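PDB 7DNP: secretion activator protein, hypothetical from Brucella abortus bv. 1 str. 9-941, which probably cleaves the glycan strands of peptidoglycan as a muramidase of glycoside hydrolase family 108, an autolysin linked to the type IV secretion system of the bacterium. Local coordinates for residues Gly18-His23 with Gly28-Met33; Ala38-Trp43 with Ala51-Leu56; Phe89-Gly94 with Thr156-Arg161; Ala7-His12 with Val82-Leu87. All blocks are in the same frame, centred on the assembly; numbering follows the deposited sequence.

Contact 1: Gly18-His23 with Gly28-Met33; sequences GGYVDH and GGATNM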
# COMPACT_ATOMS: atom_id res chain seq x y z
N GLY A 18 10.60 -2.42 -10.47
CA GLY A 18 11.74 -3.11 -11.05
C GLY A 18 11.99 -4.43 -10.35
O GLY A 18 11.15 -4.97 -9.63
N GLY A 19 13.19 -4.96 -10.57
CA GLY A 19 13.54 -6.27 -10.05
C GLY A 19 14.18 -6.24 -8.68
O GLY A 19 13.63 -5.68 -7.73
N TYR A 20 15.35 -6.87 -8.57
CA TYR A 20 16.09 -6.91 -7.31
C TYR A 20 16.81 -5.58 -7.09
O TYR A 20 17.53 -5.11 -7.97
CB TYR A 20 17.08 -8.07 -7.32
CG TYR A 20 17.85 -8.26 -6.02
CD1 TYR A 20 17.21 -8.70 -4.87
CD2 TYR A 20 19.22 -8.00 -5.96
CE1 TYR A 20 17.91 -8.88 -3.69
CE2 TYR A 20 19.92 -8.18 -4.78
CZ TYR A 20 19.27 -8.62 -3.65
OH TYR A 20 19.97 -8.80 -2.47
N VAL A 21 16.58 -4.98 -5.93
CA VAL A 21 17.23 -3.73 -5.54
C VAL A 21 17.79 -3.94 -4.15
O VAL A 21 17.05 -4.27 -3.21
CB VAL A 21 16.27 -2.54 -5.57
CG1 VAL A 21 17.03 -1.24 -5.31
CG2 VAL A 21 15.54 -2.47 -6.90
N ASP A 22 19.10 -3.77 -4.00
CA ASP A 22 19.76 -3.94 -2.71
C ASP A 22 20.67 -2.74 -2.47
O ASP A 22 21.75 -2.63 -3.06
CB ASP A 22 20.55 -5.24 -2.66
CG ASP A 22 21.28 -5.42 -1.34
OD1 ASP A 22 20.83 -4.86 -0.31
OD2 ASP A 22 22.31 -6.13 -1.33
N HIS A 23 20.21 -1.83 -1.62
CA HIS A 23 20.99 -0.68 -1.18
C HIS A 23 21.26 -0.86 0.30
O HIS A 23 20.48 -0.41 1.15
CB HIS A 23 20.24 0.63 -1.45
CG HIS A 23 19.98 0.89 -2.90
ND1 HIS A 23 18.97 1.72 -3.34
CD2 HIS A 23 20.60 0.43 -4.01
CE1 HIS A 23 18.98 1.76 -4.66
NE2 HIS A 23 19.96 0.99 -5.09
N GLY A 28 15.76 -0.89 5.67
CA GLY A 28 14.76 -1.71 5.02
C GLY A 28 15.32 -2.97 4.37
O GLY A 28 14.61 -3.98 4.29
N GLY A 29 16.56 -2.93 3.90
CA GLY A 29 17.16 -4.10 3.30
C GLY A 29 16.68 -4.34 1.88
O GLY A 29 15.88 -3.60 1.31
N ALA A 30 17.18 -5.44 1.31
CA ALA A 30 17.01 -5.70 -0.12
C ALA A 30 15.58 -6.11 -0.44
O ALA A 30 14.89 -6.76 0.36
CB ALA A 30 17.99 -6.77 -0.58
N THR A 31 15.13 -5.73 -1.64
CA THR A 31 13.79 -6.02 -2.11
C THR A 31 13.85 -6.58 -3.53
O THR A 31 14.79 -6.32 -4.29
CB THR A 31 12.90 -4.77 -2.11
OG1 THR A 31 13.43 -3.82 -3.04
CG2 THR A 31 12.83 -4.14 -0.73
N ASN A 32 12.83 -7.36 -3.87
CA ASN A 32 12.61 -7.82 -5.24
C ASN A 32 11.16 -7.55 -5.60
O ASN A 32 10.25 -8.05 -4.93
CB ASN A 32 12.94 -9.31 -5.40
CG ASN A 32 13.14 -9.71 -6.85
OD1 ASN A 32 12.76 -8.98 -7.76
ND2 ASN A 32 13.75 -10.87 -7.07
N MET A 33 10.94 -6.75 -6.65
CA MET A 33 9.60 -6.31 -7.03
C MET A 33 8.89 -5.65 -5.86
O MET A 33 7.66 -5.74 -5.72
CB MET A 33 8.78 -7.46 -7.60
CG MET A 33 9.44 -8.14 -8.79
SD MET A 33 8.80 -9.79 -9.10
CE MET A 33 9.59 -10.71 -7.79
O HOH W 1 12.58 -4.19 -5.41
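Val-21 and Thr-31 face each other as an antiparallel hydrogen-bonded pair, with Val-21 N 2.8 Å from Thr-31 O and Thr-31 N 2.9 Å from Val-21 O, both bonds almost straight. Further along, Met-33 N gives a bond of 3.1 Å to Gly-19 O, arriving from above the carbonyl plane. That oxygen also takes a proton from water 1, which is hydrogen-bonded to Thr-31 OG1 as well. The bonds close a beta hairpin of strands 20-21 and 31-32, the first two strands of the small three-stranded antiparallel sheet of this lysozyme-clan domain. Thr-31 and Gly-28 also line the pocket holding the bound glycopeptide.

Packing is concentrated on the face that carries Tyr-20 and Asn-32, a non-hydrogen-bonded pair. With CG anti to the backbone N (chi1 -177°), the Tyr-20 ring runs along the neighbouring strand, and its OH stands 3.4 Å from Ala-30 CB. The same methyl is met by Asp-22 OD1, also at 3.4 Å, so both side chains converge on it. Asn-32 brings CB to the edge of the Tyr-20 ring and its OD1 to 3.2 Å from Gly-19 C, while its amide nitrogen is committed to Val-53 O.

Contact 2: Ala38-Trp43 with Ala51-Leu56; sequences ATLSAW and AEVKAL. With H9U ((2R)-2-[[(2S)-2-[[(2R)-2-[(2R,3S,4R,5R,6S)-5-acetamido-3-[(2S,3R,4R,5S,6R)-3-acetamido-6-(hydroxymethyl)-4,5-bis(oxidanyl)oxan-2-yl]oxy-2-(hydroxymethyl)-6-oxidanyl-oxan-4-yl]oxypropanoyl]amino]propanoyl]amino]pentanedioic acid), chain B.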
# COMPACT_ATOMS: atom_id res chain seq x y z
N ALA A 38 11.72 -9.37 5.21
CA ALA A 38 10.83 -9.70 6.32
C ALA A 38 9.47 -10.15 5.80
O ALA A 38 8.84 -11.04 6.37
CB ALA A 38 10.67 -8.49 7.24
N THR A 39 9.01 -9.54 4.71
CA THR A 39 7.72 -9.94 4.15
C THR A 39 7.80 -11.33 3.53
O THR A 39 6.88 -12.13 3.70
CB THR A 39 7.27 -8.90 3.12
OG1 THR A 39 6.99 -7.67 3.81
CG2 THR A 39 6.01 -9.35 2.38
N LEU A 40 8.89 -11.64 2.83
CA LEU A 40 9.05 -12.99 2.31
C LEU A 40 9.20 -14.00 3.44
O LEU A 40 8.73 -15.13 3.35
CB LEU A 40 10.25 -13.06 1.36
CG LEU A 40 10.46 -14.40 0.64
CD1 LEU A 40 9.19 -14.85 -0.06
CD2 LEU A 40 11.61 -14.30 -0.36
N SER A 41 9.88 -13.60 4.52
CA SER A 41 9.99 -14.47 5.68
C SER A 41 8.62 -14.79 6.27
O SER A 41 8.33 -15.95 6.62
CB SER A 41 10.89 -13.81 6.73
OG SER A 41 12.23 -13.82 6.30
N ALA A 42 7.74 -13.79 6.36
CA ALA A 42 6.38 -14.01 6.84
C ALA A 42 5.62 -14.97 5.94
O ALA A 42 4.80 -15.76 6.42
CB ALA A 42 5.65 -12.68 6.95
N TRP A 43 5.86 -14.90 4.63
CA TRP A 43 5.18 -15.82 3.72
C TRP A 43 5.71 -17.24 3.87
O TRP A 43 4.92 -18.19 3.91
CB TRP A 43 5.36 -15.34 2.27
CG TRP A 43 4.52 -16.08 1.29
CD1 TRP A 43 4.90 -17.14 0.51
CD2 TRP A 43 3.15 -15.82 0.96
NE1 TRP A 43 3.85 -17.55 -0.27
CE2 TRP A 43 2.77 -16.76 -0.01
CE3 TRP A 43 2.21 -14.88 1.41
CZ2 TRP A 43 1.49 -16.78 -0.56
CZ3 TRP A 43 0.95 -14.91 0.86
CH2 TRP A 43 0.59 -15.85 -0.11
N ALA A 51 19.55 -14.33 -0.85
CA ALA A 51 19.45 -15.06 -2.11
C ALA A 51 18.01 -15.47 -2.40
O ALA A 51 17.60 -15.51 -3.57
CB ALA A 51 20.35 -16.29 -2.08
N GLU A 52 17.24 -15.79 -1.36
CA GLU A 52 15.85 -16.18 -1.56
C GLU A 52 15.02 -14.99 -2.06
O GLU A 52 14.15 -15.15 -2.92
CB GLU A 52 15.27 -16.75 -0.27
CG GLU A 52 15.61 -18.22 -0.04
CD GLU A 52 15.32 -18.70 1.38
OE1 GLU A 52 16.08 -18.34 2.30
OE2 GLU A 52 14.32 -19.43 1.56
N VAL A 53 15.28 -13.80 -1.52
CA VAL A 53 14.63 -12.60 -2.03
C VAL A 53 15.04 -12.35 -3.48
O VAL A 53 14.20 -12.03 -4.33
CB VAL A 53 14.96 -11.39 -1.13
CG1 VAL A 53 14.42 -10.10 -1.75
CG2 VAL A 53 14.38 -11.60 0.25
N LYS A 54 16.33 -12.51 -3.78
CA LYS A 54 16.81 -12.32 -5.14
C LYS A 54 16.18 -13.31 -6.12
O LYS A 54 15.95 -12.96 -7.28
CB LYS A 54 18.34 -12.44 -5.16
CG LYS A 54 19.00 -11.97 -6.43
CD LYS A 54 20.50 -11.77 -6.23
CE LYS A 54 21.13 -11.03 -7.40
NZ LYS A 54 21.47 -11.95 -8.52
N ALA A 55 15.87 -14.52 -5.68
CA ALA A 55 15.26 -15.52 -6.55
C ALA A 55 13.74 -15.47 -6.57
O ALA A 55 13.12 -16.26 -7.29
CB ALA A 55 15.71 -16.93 -6.14
N LEU A 56 13.12 -14.56 -5.82
CA LEU A 56 11.66 -14.48 -5.75
C LEU A 56 11.04 -14.41 -7.15
O LEU A 56 11.49 -13.64 -8.00
CB LEU A 56 11.24 -13.26 -4.94
CG LEU A 56 9.73 -13.09 -4.69
CD1 LEU A 56 9.18 -14.29 -3.94
CD2 LEU A 56 9.46 -11.81 -3.91
C22 H9U B . 8.98 -0.91 1.69
C24 H9U B . 10.49 0.97 1.27
C26 H9U B . 9.10 -1.30 0.21
C28 H9U B . 10.71 0.49 -0.17
C23 H9U B . 10.16 -0.15 2.18
C25 H9U B . 7.73 -2.09 3.32
C27 H9U B . 7.05 -3.48 3.37
C29 H9U B . 5.97 -3.50 4.38
C30 H9U B . 6.43 -3.03 5.71
C31 H9U B . 7.01 -1.62 5.58
C32 H9U B . 10.81 0.67 4.43
C33 H9U B . 7.79 -1.78 -0.32
C34 H9U B . 7.43 -1.09 6.91
C35 H9U B . 11.71 3.12 1.84
C36 H9U B . 10.34 1.92 5.17
C37 H9U B . 6.69 -4.97 1.25
C38 H9U B . 11.04 -0.47 5.40
C39 H9U B . 8.54 3.65 5.54
C40 H9U B . 12.97 3.87 2.25
C41 H9U B . 5.96 -5.11 -0.09
C42 H9U B . 7.88 3.17 6.83
C43 H9U B . 8.16 2.52 9.28
C44 H9U B . 7.49 4.35 4.69
C45 H9U B . 8.42 1.03 9.40
C46 H9U B . 8.84 3.22 10.44
C47 H9U B . 7.92 3.31 11.66
C48 H9U B . 8.58 4.05 12.81
N18 H9U B . 11.74 1.69 1.68
N19 H9U B . 6.43 -3.77 2.04
N20 H9U B . 9.02 2.47 4.85
N21 H9U B . 8.72 3.00 8.02
O01 H9U B . 8.84 -2.11 2.48
O02 H9U B . 9.52 -0.20 -0.67
O03 H9U B . 8.15 -1.64 4.65
O04 H9U B . 9.78 0.37 3.52
O05 H9U B . 11.76 -0.38 -0.21
O06 H9U B . 5.41 -4.86 4.51
O07 H9U B . 5.32 -3.00 6.63
O08 H9U B . 7.95 -1.99 -1.69
O09 H9U B . 8.42 -1.92 7.45
O10 H9U B . 10.71 3.72 1.64
O11 H9U B . 11.03 2.44 5.98
O12 H9U B . 7.43 -5.83 1.61
O13 H9U B . 6.72 2.92 6.84
O14 H9U B . 7.56 0.29 9.97
O15 H9U B . 9.48 0.54 8.95
O16 H9U B . 9.74 4.52 12.67
O17 H9U B . 7.96 4.19 13.90
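Leu-40 carries this contact by itself, reaching from helix 37-44 into the short helix 50-54 and the turn after it. They are consecutive helices of the lysozyme-clan glycosyl hydrolase 108 region, following its small beta sheet, and they meet through side chains, with no hydrogen bond between the segments.

Thr-39, one residue before Leu-40, turns to the glycopeptide instead. Its OG1 donates to O12 of the ligand, 2.9 Å away, the carbonyl oxygen of the N-acetyl group on the N-acetylglucosamine ring. The neighbouring sugar hydroxyl O06 gives a weak bond of 3.3 Å back to the same OG1, and Tyr-69 OH is a further partner, so one hydroxyl serves as a small polar junction at the sugar.

In Leu-40 a chi1 of -175° sets CG opposite the main-chain nitrogen, which projects the fork of its methyls across to the other helix. CD2 lies over backbone and side chain alike: it is 3.7 Å from Glu-52 O and 3.9 Å from Val-53 CG2. CD1 meets Leu-56 CD1 at 3.9 Å, the two leucine side chains lying alongside with opposite headings. Ser-41 OG is hydrogen-bonded to Val-48 N, near the end of the connection to helix 50-54, and to Leu-37 O, and Trp-43 packs on helix 58-70. Salt-bridged to Arg-46, the Glu-52 carboxylate also accepts from Ser-49 N. Beyond helix 50-54, Leu-56 N bonds to Val-53 O at 3.1 Å, within the turn that presents the Leu-56 side chain to Leu-40.

Contact 3: Phe89-Gly94 with Thr156-Arg161; sequences FAIHSG and TSRVSR. With H9U ((2R)-2-[[(2S)-2-[[(2R)-2-[(2R,3S,4R,5R,6S)-5-acetamido-3-[(2S,3R,4R,5S,6R)-3-acetamido-6-(hydroxymethyl)-4,5-bis(oxidanyl)oxan-2-yl]oxy-2-(hydroxymethyl)-6-oxidanyl-oxan-4-yl]oxypropanoyl]amino]propanoyl]amino]pentanedioic acid), chain B.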
# COMPACT_ATOMS: atom_id res chain seq x y z
N PHE A 89 -0.29 2.71 0.24
CA PHE A 89 0.12 2.98 1.62
C PHE A 89 0.44 1.68 2.35
O PHE A 89 1.47 1.57 3.04
CB PHE A 89 -1.00 3.76 2.33
CG PHE A 89 -0.58 4.51 3.57
CD1 PHE A 89 0.66 4.31 4.16
CD2 PHE A 89 -1.45 5.41 4.16
CE1 PHE A 89 1.02 5.00 5.31
CE2 PHE A 89 -1.10 6.11 5.30
CZ PHE A 89 0.14 5.90 5.88
N ALA A 90 -0.40 0.65 2.16
CA ALA A 90 -0.15 -0.64 2.78
C ALA A 90 1.15 -1.26 2.28
O ALA A 90 1.90 -1.86 3.06
CB ALA A 90 -1.32 -1.59 2.52
N ILE A 91 1.44 -1.13 0.99
CA ILE A 91 2.67 -1.71 0.46
C ILE A 91 3.88 -1.02 1.07
O ILE A 91 4.87 -1.66 1.44
CB ILE A 91 2.69 -1.62 -1.08
CG1 ILE A 91 1.68 -2.60 -1.68
CG2 ILE A 91 4.10 -1.89 -1.62
CD1 ILE A 91 1.47 -2.41 -3.18
N HIS A 92 3.80 0.30 1.23
CA HIS A 92 4.92 1.11 1.68
C HIS A 92 5.15 1.02 3.18
O HIS A 92 6.30 1.05 3.63
CB HIS A 92 4.69 2.56 1.27
CG HIS A 92 5.92 3.41 1.25
ND1 HIS A 92 5.91 4.74 1.60
CD2 HIS A 92 7.20 3.12 0.92
CE1 HIS A 92 7.13 5.24 1.48
NE2 HIS A 92 7.93 4.27 1.07
N SER A 93 4.08 0.91 3.96
CA SER A 93 4.17 1.04 5.41
C SER A 93 3.44 -0.07 6.16
O SER A 93 3.34 -0.00 7.39
CB SER A 93 3.61 2.40 5.86
OG SER A 93 4.25 3.47 5.17
N GLY A 94 2.91 -1.07 5.47
CA GLY A 94 2.21 -2.15 6.12
C GLY A 94 0.71 -1.92 6.16
O GLY A 94 0.23 -0.78 6.28
N THR A 156 7.41 11.97 -1.30
CA THR A 156 6.43 12.97 -1.70
C THR A 156 5.99 12.77 -3.14
O THR A 156 4.80 12.88 -3.47
CB THR A 156 7.02 14.37 -1.50
OG1 THR A 156 7.37 14.54 -0.12
CG2 THR A 156 6.01 15.44 -1.90
N SER A 157 6.94 12.46 -4.02
CA SER A 157 6.62 12.21 -5.42
C SER A 157 5.79 10.94 -5.58
O SER A 157 4.86 10.90 -6.40
CB SER A 157 7.91 12.15 -6.24
OG SER A 157 7.66 11.78 -7.58
N ARG A 158 6.09 9.91 -4.79
CA ARG A 158 5.32 8.68 -4.84
C ARG A 158 3.86 8.92 -4.44
O ARG A 158 2.94 8.44 -5.11
CB ARG A 158 5.96 7.62 -3.93
CG ARG A 158 5.08 6.40 -3.69
CD ARG A 158 5.81 5.35 -2.86
NE ARG A 158 5.05 4.10 -2.80
CZ ARG A 158 5.59 2.91 -2.57
NH1 ARG A 158 6.90 2.80 -2.38
NH2 ARG A 158 4.83 1.82 -2.53
N VAL A 159 3.64 9.65 -3.35
CA VAL A 159 2.27 9.90 -2.90
C VAL A 159 1.50 10.70 -3.94
O VAL A 159 0.32 10.43 -4.20
CB VAL A 159 2.27 10.61 -1.53
CG1 VAL A 159 0.84 10.92 -1.10
CG2 VAL A 159 2.97 9.76 -0.48
N SER A 160 2.16 11.68 -4.57
CA SER A 160 1.50 12.47 -5.60
C SER A 160 1.03 11.60 -6.76
O SER A 160 -0.10 11.77 -7.25
CB SER A 160 2.45 13.56 -6.10
OG SER A 160 1.82 14.37 -7.07
N ARG A 161 1.86 10.65 -7.19
CA ARG A 161 1.46 9.78 -8.30
C ARG A 161 0.34 8.83 -7.88
O ARG A 161 -0.55 8.53 -8.68
CB ARG A 161 2.67 8.99 -8.80
CG ARG A 161 2.43 8.31 -10.13
CD ARG A 161 3.13 6.96 -10.20
NE ARG A 161 4.47 6.99 -9.62
CZ ARG A 161 4.83 6.28 -8.55
NH1 ARG A 161 3.95 5.49 -7.94
NH2 ARG A 161 6.07 6.37 -8.08
C22 H9U B . 8.98 -0.91 1.69
C24 H9U B . 10.49 0.97 1.27
C26 H9U B . 9.10 -1.30 0.21
C28 H9U B . 10.71 0.49 -0.17
C23 H9U B . 10.16 -0.15 2.18
C25 H9U B . 7.73 -2.09 3.32
C27 H9U B . 7.05 -3.48 3.37
C29 H9U B . 5.97 -3.50 4.38
C30 H9U B . 6.43 -3.03 5.71
C31 H9U B . 7.01 -1.62 5.58
C32 H9U B . 10.81 0.67 4.43
C33 H9U B . 7.79 -1.78 -0.32
C34 H9U B . 7.43 -1.09 6.91
C35 H9U B . 11.71 3.12 1.84
C36 H9U B . 10.34 1.92 5.17
C37 H9U B . 6.69 -4.97 1.25
C38 H9U B . 11.04 -0.47 5.40
C39 H9U B . 8.54 3.65 5.54
C40 H9U B . 12.97 3.87 2.25
C41 H9U B . 5.96 -5.11 -0.09
C42 H9U B . 7.88 3.17 6.83
C43 H9U B . 8.16 2.52 9.28
C44 H9U B . 7.49 4.35 4.69
C45 H9U B . 8.42 1.03 9.40
C46 H9U B . 8.84 3.22 10.44
C47 H9U B . 7.92 3.31 11.66
C48 H9U B . 8.58 4.05 12.81
N18 H9U B . 11.74 1.69 1.68
N19 H9U B . 6.43 -3.77 2.04
N20 H9U B . 9.02 2.47 4.85
N21 H9U B . 8.72 3.00 8.02
O01 H9U B . 8.84 -2.11 2.48
O02 H9U B . 9.52 -0.20 -0.67
O03 H9U B . 8.15 -1.64 4.65
O04 H9U B . 9.78 0.37 3.52
O05 H9U B . 11.76 -0.38 -0.21
O06 H9U B . 5.41 -4.86 4.51
O07 H9U B . 5.32 -3.00 6.63
O08 H9U B . 7.95 -1.99 -1.69
O09 H9U B . 8.42 -1.92 7.45
O10 H9U B . 10.71 3.72 1.64
O11 H9U B . 11.03 2.44 5.98
O12 H9U B . 7.43 -5.83 1.61
O13 H9U B . 6.72 2.92 6.84
O14 H9U B . 7.56 0.29 9.97
O15 H9U B . 9.48 0.54 8.95
O16 H9U B . 9.74 4.52 12.67
O17 H9U B . 7.96 4.19 13.90
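The imidazole of His-92 is sandwiched between a guanidinium and the bound peptidoglycan fragment: Arg-158 lies flat on one face, while the ligand methyl C44 sits over the opposite face, 3.4 Å from His-92 CE1. The stack joins helix 82-93 to the long helix 148-170 beside the glycopeptide pocket, where the glycosyl hydrolase and peptidoglycan-domain sequence families meet in one helical body. Its centres are 4.2 Å apart and the planes are 29° from parallel, tilted so that Arg-158 NH1 comes closest, 3.3 Å from His-92 CD2.

Arg-158 spans the gap with a chain extended from CG to NE, and a salt bridge from NE to Asp-88 fixes its head. Ile-91 CG2 abuts the guanidinium edge, 3.9 Å from Arg-158 NH2. Trp-155, which also hydrogen-bonds the ligand, meets the His-92 ring edge-to-face.

Clamped in this way, His-92 directs NE2 to the N-acetyl oxygen O10 of the muramic acid unit, 2.9 Å away. The last turn of helix 82-93 adds two backbone acceptors. Ile-91 O takes a nearly straight bond of 2.7 Å from ligand N19, the amide nitrogen on the glucosamine ring, and His-92 O a longer one from N20 in the peptide stem. At Gly-94, which is the N-cap of the next helix, the chain passes close to the glucosamine ring, Gly-94 CA lying 3.3 Å from ligand O07.

Contact 4: Ala7-His12 with Val82-Leu87; sequences AKAMPH and VDHATL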
# COMPACT_ATOMS: atom_id res chain seq x y z
N ALA A 7 -6.29 -5.91 -10.69
CA ALA A 7 -5.72 -6.16 -12.01
C ALA A 7 -5.27 -4.88 -12.70
O ALA A 7 -4.37 -4.92 -13.54
CB ALA A 7 -6.75 -6.88 -12.88
N LYS A 8 -5.88 -3.74 -12.37
CA LYS A 8 -5.49 -2.48 -12.97
C LYS A 8 -4.28 -1.87 -12.27
O LYS A 8 -3.42 -1.28 -12.92
CB LYS A 8 -6.66 -1.49 -12.95
CG LYS A 8 -7.71 -1.70 -14.02
CD LYS A 8 -8.83 -0.68 -13.88
CE LYS A 8 -9.40 -0.27 -15.23
NZ LYS A 8 -10.25 -1.33 -15.83
N ALA A 9 -4.21 -2.01 -10.94
CA ALA A 9 -3.18 -1.32 -10.18
C ALA A 9 -1.85 -2.08 -10.19
O ALA A 9 -0.79 -1.46 -10.31
CB ALA A 9 -3.65 -1.12 -8.74
N MET A 10 -1.89 -3.40 -10.06
CA MET A 10 -0.65 -4.16 -9.87
C MET A 10 0.36 -4.02 -11.01
O MET A 10 1.57 -3.99 -10.71
CB MET A 10 -0.98 -5.63 -9.62
CG MET A 10 -1.51 -5.92 -8.23
SD MET A 10 -0.59 -5.12 -6.89
CE MET A 10 1.04 -5.84 -7.12
N PRO A 11 -0.03 -3.95 -12.29
CA PRO A 11 1.00 -3.69 -13.32
C PRO A 11 1.77 -2.40 -13.07
O PRO A 11 2.98 -2.35 -13.31
CB PRO A 11 0.18 -3.64 -14.62
CG PRO A 11 -0.99 -4.51 -14.34
CD PRO A 11 -1.33 -4.26 -12.90
N HIS A 12 1.10 -1.36 -12.57
CA HIS A 12 1.80 -0.13 -12.23
C HIS A 12 2.75 -0.33 -11.06
O HIS A 12 3.82 0.30 -11.02
CB HIS A 12 0.80 0.99 -11.92
CG HIS A 12 0.02 1.44 -13.10
ND1 HIS A 12 -1.32 1.13 -13.28
CD2 HIS A 12 0.38 2.17 -14.19
CE1 HIS A 12 -1.74 1.65 -14.41
NE2 HIS A 12 -0.73 2.29 -14.98
N VAL A 82 -10.30 4.65 -3.52
CA VAL A 82 -9.93 4.46 -2.12
C VAL A 82 -9.11 3.18 -1.97
O VAL A 82 -8.12 3.15 -1.23
CB VAL A 82 -11.18 4.42 -1.23
CG1 VAL A 82 -10.80 4.06 0.20
CG2 VAL A 82 -11.91 5.77 -1.26
N ASP A 83 -9.51 2.12 -2.68
CA ASP A 83 -8.77 0.86 -2.62
C ASP A 83 -7.31 1.06 -3.02
O ASP A 83 -6.40 0.61 -2.32
CB ASP A 83 -9.45 -0.19 -3.51
CG ASP A 83 -9.82 0.32 -4.89
OD1 ASP A 83 -9.39 1.43 -5.28
OD2 ASP A 83 -10.55 -0.40 -5.61
N HIS A 84 -7.07 1.77 -4.13
CA HIS A 84 -5.70 1.93 -4.62
C HIS A 84 -4.87 2.78 -3.67
O HIS A 84 -3.71 2.45 -3.39
CB HIS A 84 -5.71 2.55 -6.02
CG HIS A 84 -4.33 2.80 -6.57
ND1 HIS A 84 -3.49 1.78 -6.95
CD2 HIS A 84 -3.65 3.95 -6.79
CE1 HIS A 84 -2.36 2.28 -7.39
NE2 HIS A 84 -2.43 3.60 -7.30
N ALA A 85 -5.44 3.88 -3.17
CA ALA A 85 -4.71 4.73 -2.23
C ALA A 85 -4.33 3.95 -0.98
O ALA A 85 -3.23 4.11 -0.44
CB ALA A 85 -5.56 5.94 -1.85
N THR A 86 -5.24 3.10 -0.49
CA THR A 86 -4.96 2.33 0.71
C THR A 86 -3.96 1.22 0.43
O THR A 86 -3.08 0.93 1.26
CB THR A 86 -6.27 1.76 1.26
OG1 THR A 86 -7.19 2.84 1.47
CG2 THR A 86 -6.04 1.03 2.58
N LEU A 87 -4.05 0.59 -0.74
CA LEU A 87 -3.12 -0.47 -1.11
C LEU A 87 -1.68 0.03 -1.17
O LEU A 87 -0.76 -0.60 -0.64
CB LEU A 87 -3.52 -1.09 -2.45
CG LEU A 87 -2.51 -2.05 -3.09
CD1 LEU A 87 -2.33 -3.30 -2.25
CD2 LEU A 87 -2.95 -2.41 -4.51
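The segments of helices 5-17 and 82-93 run in roughly the same direction, 35° apart with axes 10.8 Å from each other at closest approach, and come nearest where Ala-9 faces His-84. This is a buried helix-helix contact in the glycosyl hydrolase part of the chain, joining the N-terminal helix to the helix whose far end lines the pocket. Pro-11 interrupts the bonding pattern of the first helix, which is kinked there, and His-12 N manages just a weak bond to Ala-9 O.

Between the helices the packing is slight and without hydrogen bonds. With chi1 at 178°, the His-84 side chain extends away from its own N, which sends the ring toward helix 5-17, where ND1 lies 3.4 Å from Ala-9 CB. That nitrogen is buried with no polar partner in the model. Phe-169 of helix 148-170 meets the same imidazole edge-to-face.

Leu-87, one turn on, offers CD2 to Met-10 SD at 4.3 Å. Although Met-10 leaves its backbone pointing away from helix 82-93, its chain bends repeatedly and swings the sulfur back to the leucine. Asp-83 OD2 accepts from Thr-5 OG1 and Ala-2 N, tying the first modelled residues to the start of helix 82-93. Within helix 82-93, Val-82 O accepts from Thr-86 N and from Thr-86 OG1, 3.0 and 2.9 Å away, on opposite faces of its carbonyl plane.

In the fold
Contacts 1, 2 and 3 each contribute residues to the glycopeptide pocket, whereas contact 4 lies behind them in the helical body. The hairpin of contact 1 touches segment 51-56 of contact 2 through Asn-32, Met-33 and Tyr-20; the contact centres are about 10 Å apart. Contacts 2 and 3 are about 21 Å apart between centres and do not touch, yet the ligand bridges them, bonded to Thr-39 on one side and to Ile-91 and His-92 on the other. Helix 82-93 links contact 3 to contact 4, about 11 Å away between centres. Contacts 1 and 2 both fall within the loop of chain that contact 4 closes.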